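Local coordinates for transcription factor SPN1 (PDB 3NFQ), which helps regulate transcription by RNA polymerase II, possibly acting in both TBP recruitment and post-recruitment steps, and is represented here by its conserved central domain, at residues N67-I72 / D108-T113; V124-T129 / K144-W149. All coordinates share one frame; numbering follows the deposited sequence.

Contact 1. Residues N67-I72 / D108-T113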
loop_
_atom_site.group_PDB
_atom_site.type_symbol
_atom_site.label_atom_id
_atom_site.label_comp_id
_atom_site.label_asym_id
_atom_site.label_seq_id
_atom_site.Cartn_x
_atom_site.Cartn_y
_atom_site.Cartn_z
ATOM N N ASN A 67 6.404 -6.103 16.207
ATOM C CA ASN A 67 5.298 -6.636 17.018
ATOM C C ASN A 67 3.936 -6.182 16.594
ATOM O O ASN A 67 2.937 -6.540 17.229
ATOM C CB ASN A 67 5.471 -6.439 18.507
ATOM C CG ASN A 67 6.181 -5.198 18.838
ATOM O OD1 ASN A 67 5.685 -4.073 18.595
ATOM N ND2 ASN A 67 7.387 -5.364 19.406
ATOM N N LEU A 68 3.880 -5.402 15.518
ATOM C CA LEU A 68 2.589 -5.034 14.972
ATOM C C LEU A 68 2.187 -5.920 13.802
ATOM O O LEU A 68 1.049 -5.809 13.327
ATOM C CB LEU A 68 2.557 -3.533 14.631
ATOM C CG LEU A 68 2.678 -2.586 15.829
ATOM C CD1 LEU A 68 2.519 -1.109 15.446
ATOM C CD2 LEU A 68 1.672 -2.967 16.918
ATOM N N ALA A 69 3.079 -6.832 13.348
ATOM C CA ALA A 69 2.793 -7.658 12.149
ATOM C C ALA A 69 1.477 -8.417 12.180
ATOM O O ALA A 69 0.684 -8.399 11.216
ATOM C CB ALA A 69 3.951 -8.630 11.836
ATOM N N ASP A 70 1.258 -9.132 13.281
ATOM C CA ASP A 70 0.010 -9.852 13.491
ATOM C C ASP A 70 -1.195 -8.953 13.385
ATOM O O ASP A 70 -2.129 -9.286 12.663
ATOM C CB ASP A 70 -0.000 -10.526 14.880
ATOM C CG ASP A 70 0.900 -11.739 14.954
ATOM O OD1 ASP A 70 1.264 -12.303 13.895
ATOM O OD2 ASP A 70 1.241 -12.127 16.101
ATOM N N THR A 71 -1.185 -7.811 14.079
ATOM C CA THR A 71 -2.333 -6.895 14.045
ATOM C C THR A 71 -2.579 -6.325 12.632
ATOM O O THR A 71 -3.728 -6.224 12.184
ATOM C CB THR A 71 -2.142 -5.664 14.948
ATOM O OG1 THR A 71 -1.600 -6.048 16.232
ATOM C CG2 THR A 71 -3.481 -4.956 15.124
ATOM N N ILE A 72 -1.483 -5.936 11.973
ATOM C CA ILE A 72 -1.508 -5.437 10.575
ATOM C C ILE A 72 -2.137 -6.497 9.711
ATOM O O ILE A 72 -3.087 -6.215 8.966
ATOM C CB ILE A 72 -0.063 -5.148 10.076
ATOM C CG1 ILE A 72 0.429 -3.904 10.771
ATOM C CG2 ILE A 72 -0.002 -4.986 8.522
ATOM C CD1 ILE A 72 1.974 -3.747 10.816
ATOM N N ASP A 108 9.484 -6.760 4.609
ATOM C CA ASP A 108 9.704 -7.239 5.963
ATOM C C ASP A 108 8.480 -7.916 6.650
ATOM O O ASP A 108 8.609 -8.426 7.763
ATOM C CB ASP A 108 10.120 -6.047 6.839
ATOM C CG ASP A 108 11.465 -5.439 6.434
ATOM O OD1 ASP A 108 12.428 -6.200 6.190
ATOM O OD2 ASP A 108 11.539 -4.189 6.368
ATOM N N LEU A 109 7.313 -7.910 6.009
ATOM C CA LEU A 109 6.088 -8.418 6.595
ATOM C C LEU A 109 5.866 -9.857 6.211
ATOM O O LEU A 109 6.081 -10.202 5.057
ATOM C CB LEU A 109 4.892 -7.636 6.035
ATOM C CG LEU A 109 4.092 -6.646 6.842
ATOM C CD1 LEU A 109 2.838 -6.301 6.020
ATOM C CD2 LEU A 109 3.667 -7.179 8.237
ATOM N N PRO A 110 5.462 -10.715 7.172
ATOM C CA PRO A 110 5.229 -12.118 6.820
ATOM C C PRO A 110 3.928 -12.407 6.022
ATOM O O PRO A 110 3.058 -13.180 6.473
ATOM C CB PRO A 110 5.264 -12.838 8.179
ATOM C CG PRO A 110 4.878 -11.772 9.172
ATOM C CD PRO A 110 5.346 -10.468 8.629
ATOM N N VAL A 111 3.803 -11.813 4.838
ATOM C CA VAL A 111 2.585 -11.968 4.024
ATOM C C VAL A 111 2.378 -13.395 3.481
ATOM O O VAL A 111 3.308 -14.027 2.982
ATOM C CB VAL A 111 2.638 -10.969 2.864
ATOM C CG1 VAL A 111 1.385 -11.045 2.001
ATOM C CG2 VAL A 111 2.849 -9.558 3.424
ATOM N N LYS A 112 1.137 -13.860 3.506
ATOM C CA LYS A 112 0.789 -15.173 2.958
ATOM C C LYS A 112 -0.285 -15.028 1.887
ATOM O O LYS A 112 -0.891 -13.969 1.718
ATOM C CB LYS A 112 0.264 -16.094 4.065
ATOM C CG LYS A 112 1.179 -16.280 5.265
ATOM C CD LYS A 112 2.557 -16.785 4.818
ATOM C CE LYS A 112 3.478 -17.075 5.998
ATOM N NZ LYS A 112 4.723 -17.632 5.435
ATOM N N THR A 113 -0.538 -16.113 1.167
ATOM C CA THR A 113 -1.526 -16.096 0.116
ATOM C C THR A 113 -2.891 -15.572 0.614
ATOM O O THR A 113 -3.527 -14.788 -0.067
ATOM C CB THR A 113 -1.644 -17.483 -0.557
ATOM O OG1 THR A 113 -0.435 -17.762 -1.292
ATOM C CG2 THR A 113 -2.828 -17.515 -1.539
#
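Ala69, on the short helix 69-74, turns its methyl group toward the loop 108-113 and meets two neighbouring residues there. Its CB lies 3.9 Å from Leu109 CD2 and 4.0 Å from Pro110 CD, the ring carbon bonded to the proline nitrogen. Leu109 CD2 also comes within 4.0 Å of Ala69 CA, which places this methyl against the helix backbone as well. Three residues on, Ile72 presents its branch methyl: CG2 stands anti to the backbone N and reaches Leu109 CD1 at 4.0 Å, the two side chains crossing at a slant. Leu109 thus divides its methyls, one for each residue of the helix. The main-chain bond from Ile72 N to Leu68 O closes the turn that brings Ala69 and Ile72 onto one side. On the loop, Pro110 is the centre of an inverse gamma turn, tied by Val111 N to Leu109 O at 2.8 Å. Behind the contact, Ile72 packs on Leu63 of helix 51-63 and on Leu77 of helix 77-85, while Leu109 rests on Leu78. The loop connecting helices 96-107 and 113-119 is thereby joined to the earlier helices of this all-helical domain. No hydrogen bond crosses between the two segments; what joins them directly is van der Waals contact between aliphatic carbons, buried at Ile72 and Leu109 and reaching its exposed margin at Pro110.

Contact 2. Residues V124-T129 / K144-W149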
loop_
_atom_site.group_PDB
_atom_site.type_symbol
_atom_site.label_atom_id
_atom_site.label_comp_id
_atom_site.label_asym_id
_atom_site.label_seq_id
_atom_site.Cartn_x
_atom_site.Cartn_y
_atom_site.Cartn_z
ATOM N N VAL A 124 -2.373 -6.585 -7.579
ATOM C CA VAL A 124 -1.653 -5.294 -7.741
ATOM C C VAL A 124 -0.114 -5.511 -7.820
ATOM O O VAL A 124 0.554 -4.972 -8.706
ATOM C CB VAL A 124 -2.066 -4.291 -6.646
ATOM C CG1 VAL A 124 -1.193 -3.025 -6.785
ATOM C CG2 VAL A 124 -3.589 -3.843 -6.856
ATOM N N VAL A 125 0.421 -6.370 -6.961
ATOM C CA VAL A 125 1.867 -6.665 -6.996
ATOM C C VAL A 125 2.215 -7.369 -8.322
ATOM O O VAL A 125 3.248 -7.070 -8.964
ATOM C CB VAL A 125 2.334 -7.457 -5.723
ATOM C CG1 VAL A 125 3.828 -7.893 -5.823
ATOM C CG2 VAL A 125 2.138 -6.587 -4.500
ATOM N N ILE A 126 1.339 -8.256 -8.789
ATOM C CA ILE A 126 1.556 -8.855 -10.107
ATOM C C ILE A 126 1.619 -7.766 -11.200
ATOM O O ILE A 126 2.498 -7.786 -12.066
ATOM C CB ILE A 126 0.478 -9.942 -10.422
ATOM C CG1 ILE A 126 0.711 -11.167 -9.519
ATOM C CG2 ILE A 126 0.532 -10.345 -11.937
ATOM C CD1 ILE A 126 -0.412 -12.175 -9.443
ATOM N N PHE A 127 0.695 -6.801 -11.163
ATOM C CA PHE A 127 0.687 -5.714 -12.113
ATOM C C PHE A 127 2.050 -4.963 -12.108
ATOM O O PHE A 127 2.593 -4.569 -13.156
ATOM C CB PHE A 127 -0.466 -4.728 -11.759
ATOM C CG PHE A 127 -0.413 -3.436 -12.535
ATOM C CD1 PHE A 127 -1.046 -3.288 -13.772
ATOM C CD2 PHE A 127 0.305 -2.360 -12.051
ATOM C CE1 PHE A 127 -0.953 -2.077 -14.511
ATOM C CE2 PHE A 127 0.373 -1.170 -12.779
ATOM C CZ PHE A 127 -0.231 -1.017 -13.973
ATOM N N TYR A 128 2.629 -4.807 -10.927
ATOM C CA TYR A 128 3.947 -4.114 -10.836
ATOM C C TYR A 128 5.067 -4.920 -11.568
ATOM O O TYR A 128 6.029 -4.337 -12.090
ATOM C CB TYR A 128 4.316 -3.897 -9.381
ATOM C CG TYR A 128 3.816 -2.536 -8.906
ATOM C CD1 TYR A 128 2.471 -2.359 -8.597
ATOM C CD2 TYR A 128 4.678 -1.431 -8.776
ATOM C CE1 TYR A 128 1.971 -1.096 -8.156
ATOM C CE2 TYR A 128 4.185 -0.162 -8.315
ATOM C CZ TYR A 128 2.809 -0.021 -8.014
ATOM O OH TYR A 128 2.238 1.168 -7.593
ATOM N N THR A 129 4.908 -6.250 -11.616
ATOM C CA THR A 129 5.918 -7.109 -12.303
ATOM C C THR A 129 5.913 -6.952 -13.817
ATOM O O THR A 129 6.948 -7.228 -14.483
ATOM C CB THR A 129 5.785 -8.592 -11.958
ATOM O OG1 THR A 129 4.618 -9.147 -12.610
ATOM C CG2 THR A 129 5.719 -8.818 -10.463
ATOM N N LYS A 144 10.053 -10.881 -6.795
ATOM C CA LYS A 144 10.597 -11.634 -5.653
ATOM C C LYS A 144 9.568 -11.812 -4.560
ATOM O O LYS A 144 9.439 -12.891 -3.974
ATOM C CB LYS A 144 11.804 -10.905 -5.051
ATOM C CG LYS A 144 12.305 -11.590 -3.775
ATOM C CD LYS A 144 13.108 -10.572 -2.953
ATOM C CE LYS A 144 13.010 -10.803 -1.441
ATOM N NZ LYS A 144 14.256 -10.060 -0.896
ATOM N N LEU A 145 8.823 -10.744 -4.262
ATOM C CA LEU A 145 7.882 -10.815 -3.143
ATOM C C LEU A 145 6.715 -11.731 -3.482
ATOM O O LEU A 145 6.281 -12.507 -2.641
ATOM C CB LEU A 145 7.336 -9.446 -2.814
ATOM C CG LEU A 145 8.403 -8.595 -2.105
ATOM C CD1 LEU A 145 7.806 -7.188 -1.930
ATOM C CD2 LEU A 145 8.735 -9.193 -0.776
ATOM N N ILE A 146 6.175 -11.610 -4.661
ATOM C CA ILE A 146 5.043 -12.495 -4.981
ATOM C C ILE A 146 5.404 -14.002 -4.939
ATOM O O ILE A 146 4.598 -14.843 -4.498
ATOM C CB ILE A 146 4.325 -12.077 -6.315
ATOM C CG1 ILE A 146 2.923 -12.689 -6.404
ATOM C CG2 ILE A 146 5.094 -12.377 -7.522
ATOM C CD1 ILE A 146 1.925 -11.856 -5.568
ATOM N N ALA A 147 6.578 -14.339 -5.461
ATOM C CA ALA A 147 7.103 -15.717 -5.397
ATOM C C ALA A 147 7.247 -16.162 -3.968
ATOM O O ALA A 147 6.864 -17.275 -3.597
ATOM C CB ALA A 147 8.456 -15.797 -6.145
ATOM N N GLU A 148 7.795 -15.297 -3.140
ATOM C CA GLU A 148 8.023 -15.622 -1.772
ATOM C C GLU A 148 6.711 -15.794 -1.002
ATOM O O GLU A 148 6.542 -16.753 -0.229
ATOM C CB GLU A 148 8.870 -14.509 -1.162
ATOM C CG GLU A 148 9.199 -14.689 0.254
ATOM C CD GLU A 148 10.073 -13.567 0.782
ATOM O OE1 GLU A 148 11.085 -13.228 0.141
ATOM O OE2 GLU A 148 9.768 -13.034 1.863
ATOM N N TRP A 149 5.794 -14.839 -1.176
ATOM C CA TRP A 149 4.592 -14.816 -0.367
ATOM C C TRP A 149 3.735 -16.017 -0.744
ATOM O O TRP A 149 3.018 -16.532 0.098
ATOM C CB TRP A 149 3.806 -13.536 -0.615
ATOM C CG TRP A 149 4.491 -12.323 -0.046
ATOM C CD1 TRP A 149 5.390 -12.295 0.959
ATOM C CD2 TRP A 149 4.265 -10.963 -0.433
ATOM N NE1 TRP A 149 5.807 -10.994 1.194
ATOM C CE2 TRP A 149 5.111 -10.158 0.352
ATOM C CE3 TRP A 149 3.487 -10.362 -1.410
ATOM C CZ2 TRP A 149 5.135 -8.740 0.239
ATOM C CZ3 TRP A 149 3.495 -8.950 -1.527
ATOM C CH2 TRP A 149 4.344 -8.167 -0.721
#
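Val125 holds CG1 anti to its backbone N (chi1 174°), which leaves CG2 anti to the carbonyl carbon and directed to the edge of the Trp149 indole, near the ring plane and 4.0 Å from CZ3. Its other methyl, CG1, lies 4.2 Å from Ile146 CB. Ile146 extends CG1 anti to its own backbone N (chi1 -162°), which carries that carbon to 4.1 Å from Ile126 CG1; the two isoleucine chains run across each other at about a right angle. The helices 121-130 and 136-149 that bear these groups are consecutive and form a splayed antiparallel pair, their local axes 9.8 Å apart at an angle of 139°. Ile146 fills the middle of the interface, Trp149 closes its buried side and Ile126 lies on its exposed side. One turn after Val125, Thr129 OG1 donates to Ile126 O at 2.6 Å, in the carbonyl plane and on a lone pair, so the hydroxyl is used within its own helix. Leu145 and Tyr128 continue the packing onto helix 96-107, within the TFIIS N-terminal-like helical bundle. Between the two segments the contact is wholly apolar: branched aliphatic chains and an indole edge mesh, and no hydrogen bond links the two segments.

Both contacts are partly buried, each combining two buried residues with an exposed one, and both rest on aliphatic packing. Their architecture differs: contact 1 sets a short helix against a loop, whereas contact 2 pairs two consecutive helices, buries the larger surface and adds an aromatic edge. They hold different elements, contact 1 reaching back to the earlier helices and contact 2 joining the last two. Their centres are about 16 Å apart, yet they touch through Trp149, whose CD1 lies 3.4 Å from Val111 O. The indole therefore meets Val125 through its six-membered ring and the loop of contact 1 through its pyrrole side, so that one side chain touches both contacts.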